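Local coordinates for protein Cyclo(L-leucyl-L-leucyl) synthase (Staphylococcus haemolyticus, PDB 6EZ3) that makes cyclodipeptides such as cyclo(L-leucyl-L-leucyl) from aminoacyl-tRNAs without using ATP, at residues F178-N183 with F210-N215. Sequence-based numbering, arbitrary orientation.
Sequences FFLNAN and FNLKMN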
loop_
_atom_site.group_PDB
_atom_site.type_symbol
_atom_site.label_atom_id
_atom_site.label_comp_id
_atom_site.label_asym_id
_atom_site.label_seq_id
_atom_site.Cartn_x
_atom_site.Cartn_y
_atom_site.Cartn_z
ATOM N N PHE A 178 -7.245 0.865 -0.159
ATOM C CA PHE A 178 -6.533 1.590 0.924
ATOM C C PHE A 178 -5.918 2.927 0.455
ATOM O O PHE A 178 -5.651 3.821 1.248
ATOM C CB PHE A 178 -5.471 0.699 1.561
ATOM C CG PHE A 178 -6.083 -0.491 2.239
ATOM C CD1 PHE A 178 -6.103 -1.734 1.614
ATOM C CD2 PHE A 178 -6.721 -0.359 3.470
ATOM C CE1 PHE A 178 -6.754 -2.830 2.213
ATOM C CE2 PHE A 178 -7.350 -1.458 4.073
ATOM C CZ PHE A 178 -7.341 -2.688 3.449
ATOM N N PHE A 179 -5.741 3.067 -0.833
ATOM C CA PHE A 179 -5.165 4.277 -1.421
ATOM C C PHE A 179 -6.220 5.347 -1.718
ATOM O O PHE A 179 -5.907 6.553 -1.672
ATOM C CB PHE A 179 -4.390 3.915 -2.710
ATOM C CG PHE A 179 -3.051 3.281 -2.433
ATOM C CD1 PHE A 179 -1.896 4.022 -2.493
ATOM C CD2 PHE A 179 -2.957 1.950 -2.057
ATOM C CE1 PHE A 179 -0.669 3.437 -2.226
ATOM C CE2 PHE A 179 -1.727 1.382 -1.773
ATOM C CZ PHE A 179 -0.593 2.128 -1.858
ATOM N N LEU A 180 -7.464 4.891 -2.023
ATOM C CA LEU A 180 -8.587 5.752 -2.368
ATOM C C LEU A 180 -9.419 6.189 -1.155
ATOM O O LEU A 180 -9.709 7.382 -1.021
ATOM C CB LEU A 180 -9.464 5.083 -3.433
ATOM C CG LEU A 180 -8.817 4.732 -4.780
ATOM C CD1 LEU A 180 -9.744 3.903 -5.610
ATOM C CD2 LEU A 180 -8.483 5.964 -5.562
ATOM N N ASN A 181 -9.802 5.244 -0.277
ATOM C CA ASN A 181 -10.561 5.563 0.947
ATOM C C ASN A 181 -10.434 4.461 2.011
ATOM O O ASN A 181 -11.319 3.616 2.155
ATOM C CB ASN A 181 -12.035 5.870 0.657
ATOM C CG ASN A 181 -12.785 6.476 1.808
ATOM O OD1 ASN A 181 -12.222 7.081 2.725
ATOM N ND2 ASN A 181 -14.085 6.358 1.762
ATOM N N ALA A 182 -9.327 4.485 2.747
ATOM C CA ALA A 182 -9.023 3.536 3.790
ATOM C C ALA A 182 -9.872 3.777 5.029
ATOM O O ALA A 182 -10.168 2.832 5.739
ATOM C CB ALA A 182 -7.558 3.634 4.145
ATOM N N ASN A 183 -10.289 5.038 5.271
ATOM C CA ASN A 183 -11.074 5.488 6.435
ATOM C C ASN A 183 -12.227 4.569 6.886
ATOM O O ASN A 183 -12.221 4.214 8.060
ATOM C CB ASN A 183 -11.593 6.895 6.224
ATOM C CG ASN A 183 -10.506 7.858 5.929
ATOM O OD1 ASN A 183 -9.760 8.234 6.820
ATOM N ND2 ASN A 183 -10.352 8.212 4.659
ATOM N N PHE A 210 -10.001 9.065 -14.538
ATOM C CA PHE A 210 -10.839 7.866 -14.419
ATOM C C PHE A 210 -12.135 8.138 -13.659
ATOM O O PHE A 210 -12.314 9.222 -13.090
ATOM C CB PHE A 210 -10.080 6.692 -13.778
ATOM C CG PHE A 210 -8.611 6.580 -14.095
ATOM C CD1 PHE A 210 -8.181 6.219 -15.367
ATOM C CD2 PHE A 210 -7.658 6.799 -13.111
ATOM C CE1 PHE A 210 -6.822 6.112 -15.656
ATOM C CE2 PHE A 210 -6.300 6.663 -13.391
ATOM C CZ PHE A 210 -5.891 6.313 -14.660
ATOM N N ASN A 211 -13.028 7.132 -13.627
ATOM C CA ASN A 211 -14.333 7.179 -12.934
ATOM C C ASN A 211 -14.209 6.793 -11.453
ATOM O O ASN A 211 -15.188 6.380 -10.836
ATOM C CB ASN A 211 -15.358 6.287 -13.654
ATOM C CG ASN A 211 -15.461 6.556 -15.142
ATOM O OD1 ASN A 211 -15.836 7.659 -15.570
ATOM N ND2 ASN A 211 -15.090 5.564 -15.963
ATOM N N LEU A 212 -12.986 6.930 -10.899
ATOM C CA LEU A 212 -12.614 6.677 -9.503
ATOM C C LEU A 212 -12.077 7.966 -8.892
ATOM O O LEU A 212 -11.493 8.795 -9.597
ATOM C CB LEU A 212 -11.547 5.585 -9.395
ATOM C CG LEU A 212 -11.927 4.200 -9.873
ATOM C CD1 LEU A 212 -10.711 3.466 -10.344
ATOM C CD2 LEU A 212 -12.594 3.419 -8.779
ATOM N N LYS A 213 -12.287 8.141 -7.583
ATOM C CA LYS A 213 -11.833 9.335 -6.879
ATOM C C LYS A 213 -11.211 9.016 -5.529
ATOM O O LYS A 213 -11.717 8.178 -4.787
ATOM C CB LYS A 213 -12.983 10.347 -6.724
ATOM C CG LYS A 213 -13.291 11.139 -8.008
ATOM C CD LYS A 213 -14.451 12.122 -7.808
ATOM C CE LYS A 213 -15.030 12.672 -9.092
ATOM N NZ LYS A 213 -16.380 13.264 -8.872
ATOM N N MET A 214 -10.101 9.683 -5.206
ATOM C CA MET A 214 -9.499 9.523 -3.894
ATOM C C MET A 214 -10.301 10.444 -2.936
ATOM O O MET A 214 -10.394 11.656 -3.163
ATOM C CB MET A 214 -8.023 9.907 -3.917
ATOM C CG MET A 214 -7.358 9.674 -2.597
ATOM S SD MET A 214 -5.804 10.553 -2.467
ATOM C CE MET A 214 -4.809 9.463 -3.268
ATOM N N ASN A 215 -10.890 9.852 -1.890
ATOM C CA ASN A 215 -11.705 10.545 -0.904
ATOM C C ASN A 215 -11.054 11.786 -0.317
ATOM O O ASN A 215 -9.856 11.785 -0.083
ATOM C CB ASN A 215 -12.132 9.592 0.204
ATOM C CG ASN A 215 -13.212 10.155 1.080
ATOM O OD1 ASN A 215 -12.942 10.762 2.109
ATOM N ND2 ASN A 215 -14.452 10.017 0.660
#
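The side-chain amides of Asn-181 and Asn-215 lie face against face, their planes only 7° apart, with Asn-181 CG 3.8 Å from Asn-215 CG. Asparagine suits both places, since each amide can stack by its face while its oxygen accepts a hydrogen bond. With CG anti to the backbone N (chi1 -168°), Asn-181 brings OD1 to Asn-183 ND2 at 2.9 Å in a nearly straight bond, while Asn-215 OD1 accepts from the backbone of Lys-217. Beside the stack, the carbonyl O of Leu-180, in helix 177-181, receives the Asn-215 N-H at 2.9 Å. Met-214, long and unbranched, runs past the carbonyls: its CG lies 3.6 Å from Leu-180 O, and the bend at chi3 carries CE to 3.5 Å from Phe-179 O; its apolar chain also packs on Leu-9 and Trp-199. On the apolar flank, branched Leu-180 sets CD2 4.3 Å from Met-214 CB and CD1 4.3 Å from Leu-212 CD2, and both leucines also pack on Ile-125 of helix 116-131. The contact thus joins helix 177-181 and the turn after it to the loop leading into strand 218-225 of the Rossmann-like cyclodipeptide synthase fold, next to Glu-175, which by similarity may be critical in catalysis.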